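Local structure of aminofutalosine deaminase (Helicobacter pylori, 7LKK) at residues D328-S331 / S335-L338; F75-T80 / M123-S128; H275-S280 / F301-L306. The protein hydrolytically deaminates aminofutalosine in the menaquinone pathway at a metal site that here holds iron, and probably also acts on adenosine. All blocks are in the same frame, centred on the assembly; numbering follows the deposited sequence.

Contact 1: D328-S331 / S335-L338. With MCF ((8R)-3-(5-S-methyl-5-thio-beta-D-ribofuranosyl)-3,6,7,8-tetrahydroimidazo[4,5-d][1,3]diazepin-8-ol), chain J.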
# COMPACT_ATOMS: atom_id res chain seq x y z
N ASP A 328 -3.21 -3.07 13.67
CA ASP A 328 -4.39 -3.83 14.06
C ASP A 328 -4.07 -5.32 13.95
O ASP A 328 -2.89 -5.70 13.94
CB ASP A 328 -5.61 -3.45 13.22
CG ASP A 328 -6.87 -3.26 14.05
OD1 ASP A 328 -6.87 -3.69 15.22
OD2 ASP A 328 -7.84 -2.68 13.54
N GLY A 329 -5.08 -6.17 13.85
CA GLY A 329 -4.88 -7.59 13.69
C GLY A 329 -5.12 -8.03 12.25
O GLY A 329 -5.60 -7.29 11.41
N LEU A 330 -4.75 -9.29 11.99
CA LEU A 330 -5.06 -9.90 10.71
C LEU A 330 -6.56 -10.11 10.51
O LEU A 330 -6.98 -10.51 9.42
CB LEU A 330 -4.32 -11.24 10.56
CG LEU A 330 -2.81 -11.12 10.38
CD1 LEU A 330 -2.16 -12.50 10.28
CD2 LEU A 330 -2.47 -10.28 9.15
N SER A 331 -7.37 -9.87 11.55
CA SER A 331 -8.81 -9.80 11.38
C SER A 331 -9.23 -8.62 10.51
O SER A 331 -10.35 -8.61 10.00
CB SER A 331 -9.49 -9.70 12.75
OG SER A 331 -8.73 -8.91 13.64
N SER A 335 -1.24 -7.87 6.49
CA SER A 335 0.13 -8.02 6.95
C SER A 335 0.27 -7.39 8.33
O SER A 335 -0.38 -6.39 8.63
CB SER A 335 1.12 -7.37 5.97
OG SER A 335 2.41 -7.27 6.54
N LEU A 336 1.12 -8.00 9.15
CA LEU A 336 1.44 -7.45 10.46
C LEU A 336 2.81 -6.79 10.48
O LEU A 336 3.28 -6.37 11.55
CB LEU A 336 1.36 -8.54 11.53
CG LEU A 336 -0.04 -9.04 11.87
CD1 LEU A 336 -0.05 -9.79 13.19
CD2 LEU A 336 -1.04 -7.89 11.90
N SER A 337 3.47 -6.69 9.34
CA SER A 337 4.67 -5.87 9.23
C SER A 337 4.31 -4.41 9.44
O SER A 337 3.49 -3.86 8.69
CB SER A 337 5.33 -6.07 7.87
OG SER A 337 6.24 -5.02 7.58
N LEU A 338 4.90 -3.77 10.45
CA LEU A 338 4.63 -2.36 10.67
C LEU A 338 5.14 -1.52 9.50
O LEU A 338 4.58 -0.46 9.20
CB LEU A 338 5.24 -1.88 11.98
CG LEU A 338 4.78 -0.50 12.45
CD1 LEU A 338 3.26 -0.44 12.56
CD2 LEU A 338 5.42 -0.12 13.78
O8 MCF J . -10.04 -2.94 16.10
C8 MCF J . -10.37 -3.84 15.08
C7 MCF J . -11.64 -3.44 14.34
N6 MCF J . -12.56 -2.78 15.23
C5 MCF J . -12.89 -3.38 16.50
N4 MCF J . -12.35 -4.63 17.02
C10 MCF J . -11.41 -5.65 16.49
C9 MCF J . -10.44 -5.30 15.57
N1 MCF J . -9.76 -6.40 15.28
C2 MCF J . -10.23 -7.42 15.98
N3 MCF J . -11.24 -6.96 16.73
C1S MCF J . -12.04 -7.83 17.64
C2S MCF J . -12.34 -7.18 19.02
O2S MCF J . -11.29 -7.37 19.87
O4S MCF J . -13.20 -8.04 17.14
C4S MCF J . -14.18 -8.34 18.40
C3S MCF J . -13.56 -7.97 19.48
O3S MCF J . -13.12 -9.19 20.25
C5S MCF J . -15.47 -7.56 18.23
S5S MCF J . -16.84 -8.46 19.01
C6S MCF J . -18.21 -7.31 19.31
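Leu330 and Leu336 make a small apolar contact within a single buried loop, the one that runs from strand 323-325 to helix 338-348. The two side chains cross obliquely at their branch points, CG of Leu330 lying 3.8 Å from CG of Leu336. In each, CG sits beside the backbone N and opposite the carbonyl carbon (chi1 -70°), which brings the branched ends together although the backbones stay further apart. One methyl of each leucine goes on to the opposite backbone: CD2 of Leu330 is 3.8 Å from Ser335 N, and CD2 of Leu336 is 3.5 Å from Asp328 O. The same carbonyl oxygen accepts a hydrogen bond from Thr80 OG1, whereas the methyl merely packs against it. Ala121 and Gln125, on helix 115-127, pack on Leu336.

This is the loop after the eighth strand of the amidohydrolase TIM barrel, where the family keeps a metal-binding aspartate, here Asp328 at the iron site. OD2 of Asp328 comes within 3.2 Å of C8 of methylthio-coformycin, the carbon that carries its hydroxyl, and is held by a hydrogen bond with Ser302. Three residues on, Ser331 brings OG to 3.2 Å from C2 of the inhibitor's imidazole ring; its small chi1 of 37° wedges that oxygen between backbone N and carbonyl carbon. Gly329, between the leucine and the aspartate, has no side chain to compete with Ser331 OG for the same space.

The other end of the loop is tied by serines. Ser335 OG accepts from Ser337 N at 3.0 Å, forming an ST turn, and is also hydrogen-bonded to Asp340. Ser337 is the N-cap of helix 338-348, its OG accepting a hydrogen bond from the backbone N of Asp340.

Contact 2: F75-T80 / M123-S128. With FE (Fe (III) ion), chain E.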
# COMPACT_ATOMS: atom_id res chain seq x y z
N PHE A 75 10.65 -0.34 16.64
CA PHE A 75 9.30 0.18 16.48
C PHE A 75 8.43 -0.21 17.67
O PHE A 75 8.71 -1.16 18.40
CB PHE A 75 8.66 -0.33 15.20
CG PHE A 75 9.27 0.23 13.95
CD1 PHE A 75 9.51 1.59 13.82
CD2 PHE A 75 9.59 -0.60 12.89
CE1 PHE A 75 10.07 2.11 12.67
CE2 PHE A 75 10.15 -0.09 11.73
CZ PHE A 75 10.39 1.26 11.62
N ILE A 76 7.35 0.55 17.85
CA ILE A 76 6.28 0.22 18.78
C ILE A 76 5.01 0.06 17.97
O ILE A 76 4.61 0.97 17.23
CB ILE A 76 6.11 1.29 19.87
CG1 ILE A 76 7.32 1.31 20.81
CG2 ILE A 76 4.83 1.05 20.65
CD1 ILE A 76 8.42 2.26 20.40
N ASN A 77 4.37 -1.10 18.09
CA ASN A 77 3.09 -1.40 17.44
C ASN A 77 2.04 -1.40 18.54
O ASN A 77 1.85 -2.40 19.23
CB ASN A 77 3.15 -2.72 16.69
CG ASN A 77 1.93 -2.96 15.82
OD1 ASN A 77 1.07 -2.08 15.68
ND2 ASN A 77 1.84 -4.14 15.23
N ALA A 78 1.35 -0.27 18.70
CA ALA A 78 0.56 -0.00 19.90
C ALA A 78 -0.81 -0.67 19.91
O ALA A 78 -1.50 -0.57 20.93
CB ALA A 78 0.38 1.51 20.07
N HIS A 79 -1.21 -1.34 18.83
CA HIS A 79 -2.56 -1.92 18.77
C HIS A 79 -2.56 -3.09 17.79
O HIS A 79 -2.50 -2.88 16.58
CB HIS A 79 -3.58 -0.86 18.35
CG HIS A 79 -5.00 -1.33 18.43
ND1 HIS A 79 -5.72 -1.31 19.60
CD2 HIS A 79 -5.83 -1.82 17.48
CE1 HIS A 79 -6.94 -1.77 19.37
NE2 HIS A 79 -7.03 -2.09 18.10
N THR A 80 -2.63 -4.31 18.32
CA THR A 80 -2.78 -5.49 17.49
C THR A 80 -3.64 -6.50 18.23
O THR A 80 -3.77 -6.46 19.45
CB THR A 80 -1.43 -6.10 17.10
OG1 THR A 80 -1.64 -7.17 16.17
CG2 THR A 80 -0.72 -6.64 18.33
N MET A 123 6.74 -13.30 14.81
CA MET A 123 8.03 -13.21 14.19
C MET A 123 8.01 -12.13 13.11
O MET A 123 9.04 -11.52 12.83
CB MET A 123 8.47 -14.56 13.60
CG MET A 123 9.62 -15.22 14.40
SD MET A 123 10.36 -16.53 13.35
CE MET A 123 9.17 -17.83 13.05
N ALA A 124 6.85 -11.93 12.48
CA ALA A 124 6.62 -10.83 11.54
C ALA A 124 6.85 -9.46 12.19
O ALA A 124 7.35 -8.53 11.54
CB ALA A 124 5.18 -10.87 11.00
N GLN A 125 6.46 -9.31 13.47
CA GLN A 125 6.77 -8.08 14.21
C GLN A 125 8.28 -7.88 14.31
O GLN A 125 8.82 -6.84 13.91
CB GLN A 125 6.14 -8.14 15.60
CG GLN A 125 4.63 -8.30 15.60
CD GLN A 125 3.93 -7.09 15.03
OE1 GLN A 125 3.73 -6.09 15.73
NE2 GLN A 125 3.54 -7.17 13.77
N LEU A 126 8.98 -8.88 14.85
CA LEU A 126 10.41 -8.75 15.11
C LEU A 126 11.19 -8.48 13.83
O LEU A 126 12.06 -7.60 13.80
CB LEU A 126 10.93 -10.01 15.80
CG LEU A 126 10.43 -10.24 17.23
CD1 LEU A 126 10.60 -11.70 17.62
CD2 LEU A 126 11.17 -9.34 18.20
N LYS A 127 10.90 -9.21 12.76
CA LYS A 127 11.62 -8.99 11.51
C LYS A 127 11.26 -7.65 10.88
O LYS A 127 12.05 -7.13 10.09
CB LYS A 127 11.34 -10.12 10.52
CG LYS A 127 12.13 -11.39 10.79
CD LYS A 127 11.58 -12.58 10.00
CE LYS A 127 10.63 -12.16 8.89
NZ LYS A 127 9.20 -12.24 9.32
N SER A 128 10.11 -7.08 11.23
CA SER A 128 9.72 -5.75 10.77
C SER A 128 10.37 -4.64 11.58
O SER A 128 10.11 -3.46 11.30
CB SER A 128 8.20 -5.61 10.82
OG SER A 128 7.78 -4.35 10.33
FE FE E . -8.52 -3.28 17.30
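Asn77 on strand 69-80 gives one N-H of its side-chain amide to Gln125 on helix 115-127, with ND2 2.8 Å from Gln125 OE1. The bond is almost straight at 175° and leaves in the plane of the Asn77 amide; at the acceptor it arrives tilted from the carbonyl plane, the two amides being turned 37° apart. The side chains meet at about a right angle: Asn77 reaches out with CG anti to its backbone N (chi1 -171°), while Gln125 bends at chi2 to bring OE1 round. Nearer the helix end, Phe75 turns its ring edge to Ser128 O, which lies in the ring plane 3.3 Å from CD2.

Behind this first shell, Asn77 ND2 has a second partner in Thr327, and Ser128 OG is hydrogen-bonded to Ser337. Helix 115-127 belongs to the first beta-alpha-beta crossover of the barrel, between parallel strands 69-80 and 130-137. Two residues beyond Asn77 the strand delivers His79, whose NE2 binds the iron at 2.1 Å; with His81 it forms the HxH motif of the amidohydrolases.

Two partners for ND2 fix the rotation of the Asn77 amide. Ser128 O, buried and without a hydrogen-bond partner in the model, meets the weakly positive C-H edge of Phe75, a modest compensation for a carbonyl at a helix end.

Contact 3: H275-S280 / F301-L306. With MCF ((8R)-3-(5-S-methyl-5-thio-beta-D-ribofuranosyl)-3,6,7,8-tetrahydroimidazo[4,5-d][1,3]diazepin-8-ol), chain J.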
# COMPACT_ATOMS: atom_id res chain seq x y z
N HIS A 275 -8.60 4.40 16.07
CA HIS A 275 -9.36 4.67 14.84
C HIS A 275 -9.81 6.13 14.76
O HIS A 275 -9.08 6.96 14.20
CB HIS A 275 -10.55 3.71 14.72
CG HIS A 275 -10.15 2.26 14.74
ND1 HIS A 275 -9.23 1.74 13.85
CD2 HIS A 275 -10.52 1.24 15.54
CE1 HIS A 275 -9.06 0.45 14.10
NE2 HIS A 275 -9.83 0.12 15.12
N ASN A 276 -10.99 6.45 15.29
CA ASN A 276 -11.48 7.82 15.49
C ASN A 276 -11.82 8.57 14.21
O ASN A 276 -12.01 9.80 14.27
CB ASN A 276 -10.48 8.68 16.27
CG ASN A 276 -9.86 7.95 17.45
OD1 ASN A 276 -10.49 7.79 18.50
ND2 ASN A 276 -8.61 7.52 17.29
N GLN A 277 -11.92 7.91 13.05
CA GLN A 277 -12.09 8.65 11.80
C GLN A 277 -13.41 9.41 11.74
O GLN A 277 -13.52 10.38 10.99
CB GLN A 277 -12.00 7.74 10.58
CG GLN A 277 -10.91 6.70 10.64
CD GLN A 277 -11.42 5.39 11.17
OE1 GLN A 277 -11.55 5.21 12.38
NE2 GLN A 277 -11.75 4.47 10.27
N PHE A 278 -14.42 8.98 12.50
CA PHE A 278 -15.72 9.63 12.50
C PHE A 278 -15.93 10.50 13.73
O PHE A 278 -17.06 10.90 14.02
CB PHE A 278 -16.83 8.59 12.37
CG PHE A 278 -16.87 7.93 11.03
CD1 PHE A 278 -17.68 8.42 10.02
CD2 PHE A 278 -16.06 6.84 10.76
CE1 PHE A 278 -17.70 7.81 8.77
CE2 PHE A 278 -16.07 6.23 9.52
CZ PHE A 278 -16.90 6.72 8.52
N ALA A 279 -14.86 10.80 14.47
CA ALA A 279 -14.93 11.77 15.55
C ALA A 279 -14.83 13.17 14.98
O ALA A 279 -13.89 13.48 14.24
CB ALA A 279 -13.81 11.52 16.57
N SER A 280 -15.80 14.02 15.32
CA SER A 280 -15.76 15.40 14.89
C SER A 280 -14.62 16.14 15.60
O SER A 280 -13.97 15.61 16.51
CB SER A 280 -17.09 16.09 15.18
OG SER A 280 -17.27 16.25 16.58
N PHE A 301 -4.76 0.51 7.13
CA PHE A 301 -5.28 -0.58 6.30
C PHE A 301 -6.61 -1.10 6.83
O PHE A 301 -7.54 -1.35 6.05
CB PHE A 301 -4.26 -1.71 6.20
CG PHE A 301 -4.33 -2.47 4.90
CD1 PHE A 301 -5.21 -3.53 4.75
CD2 PHE A 301 -3.51 -2.13 3.84
CE1 PHE A 301 -5.28 -4.23 3.56
CE2 PHE A 301 -3.58 -2.83 2.64
CZ PHE A 301 -4.46 -3.88 2.50
N SER A 302 -6.72 -1.26 8.15
CA SER A 302 -7.99 -1.67 8.74
C SER A 302 -9.09 -0.66 8.44
O SER A 302 -10.22 -1.05 8.11
CB SER A 302 -7.82 -1.86 10.25
OG SER A 302 -9.08 -2.02 10.88
N ASN A 303 -8.79 0.63 8.55
CA ASN A 303 -9.78 1.66 8.25
C ASN A 303 -10.27 1.57 6.81
O ASN A 303 -11.45 1.78 6.53
CB ASN A 303 -9.21 3.05 8.52
CG ASN A 303 -8.96 3.32 9.99
OD1 ASN A 303 -9.41 2.58 10.86
ND2 ASN A 303 -8.24 4.40 10.27
N ARG A 304 -9.36 1.27 5.88
CA ARG A 304 -9.74 1.15 4.48
C ARG A 304 -10.61 -0.08 4.24
O ARG A 304 -11.54 -0.05 3.43
CB ARG A 304 -8.50 1.10 3.59
CG ARG A 304 -8.81 1.13 2.09
CD ARG A 304 -9.49 2.43 1.71
NE ARG A 304 -9.93 2.45 0.32
CZ ARG A 304 -11.20 2.33 -0.07
NH1 ARG A 304 -12.16 2.18 0.84
NH2 ARG A 304 -11.51 2.35 -1.36
N LEU A 305 -10.32 -1.18 4.94
CA LEU A 305 -11.05 -2.42 4.71
C LEU A 305 -12.43 -2.41 5.35
O LEU A 305 -13.34 -3.09 4.87
CB LEU A 305 -10.26 -3.62 5.24
CG LEU A 305 -8.93 -3.95 4.55
CD1 LEU A 305 -8.36 -5.23 5.15
CD2 LEU A 305 -9.11 -4.08 3.05
N LEU A 306 -12.61 -1.64 6.42
CA LEU A 306 -13.88 -1.65 7.15
C LEU A 306 -14.76 -0.49 6.70
O LEU A 306 -15.48 -0.60 5.70
CB LEU A 306 -13.64 -1.61 8.66
CG LEU A 306 -13.55 -2.95 9.39
CD1 LEU A 306 -12.60 -3.91 8.68
CD2 LEU A 306 -13.13 -2.76 10.84
O8 MCF J . -10.04 -2.94 16.10
C8 MCF J . -10.37 -3.84 15.08
C7 MCF J . -11.64 -3.44 14.34
N6 MCF J . -12.56 -2.78 15.23
C5 MCF J . -12.89 -3.38 16.50
N4 MCF J . -12.35 -4.63 17.02
C10 MCF J . -11.41 -5.65 16.49
C9 MCF J . -10.44 -5.30 15.57
N1 MCF J . -9.76 -6.40 15.28
C2 MCF J . -10.23 -7.42 15.98
N3 MCF J . -11.24 -6.96 16.73
C1S MCF J . -12.04 -7.83 17.64
C2S MCF J . -12.34 -7.18 19.02
O2S MCF J . -11.29 -7.37 19.87
O4S MCF J . -13.20 -8.04 17.14
C4S MCF J . -14.18 -8.34 18.40
C3S MCF J . -13.56 -7.97 19.48
O3S MCF J . -13.12 -9.19 20.25
C5S MCF J . -15.47 -7.56 18.23
S5S MCF J . -16.84 -8.46 19.01
C6S MCF J . -18.21 -7.31 19.31
O HOH W 1 -7.46 5.67 12.39
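His275 and Gln277 approach the amide of Asn303 in different ways. The Gln277 amide stacks over it, the planes only 13° apart, with NE2 3.0 Å from Asn303 CG; being above the plane rather than beside it, that nitrogen makes no hydrogen bond to OD1 and donates instead to Lys309 O. A bend at chi2 folds Gln277 over in this way. The imidazole of His275 is steeply inclined to the same amide, 62° between the planes. From there ND1 gives Asn303 OD1 a weak, strongly bent hydrogen bond of 3.1 Å. On the other branch of the amide, Asn303 ND2 donates to a water at 2.6 Å, which in turn donates to the His275 backbone O at 2.8 Å, so both ends of Asn303 are linked to the same histidine.

His275 closes strand 269-275, the sixth of the TIM barrel, and a type I turn from Asn276 to Ala279 leads on to helix 281-291; Asn303 sits on the short helix 300-305 after the seventh strand. On the side facing the pocket, His275 NE2 donates to O8 of methylthio-coformycin over 3.2 Å at 171°, with O8 in the ring plane. In the model O8 lies close to the iron, consistent with this hydroxyl mimicking the water that attacks the base. His221, an iron ligand, lies nearly parallel to the His275 ring.

Leu306, leaving the helix, sets CD2 3.9 Å from C7 of the inhibitor's seven-membered ring. From the same helix Arg304 reaches Leu346 O and Met351 O of the second subunit.

Along the chain the order is contact 2, contact 3, contact 1, each closing before the next opens, and all belong to one TIM barrel. They sample strands 69-80 and 269-275, helix 115-127, and the loops and helices after strands 294-298 and 323-325, so residues far apart in sequence converge on one site. The centres of contacts 1 and 2 are 9 Å apart and those of contacts 1 and 3 are 15 Å apart; contacts 2 and 3, at 20 Å, do not touch. Contact 1 is therefore the bridge, its aspartate meeting both neighbours. Contacts 1 and 2 each supply a residue of the iron site (Asp328, His79), and all three hold residues that line the inhibitor pocket.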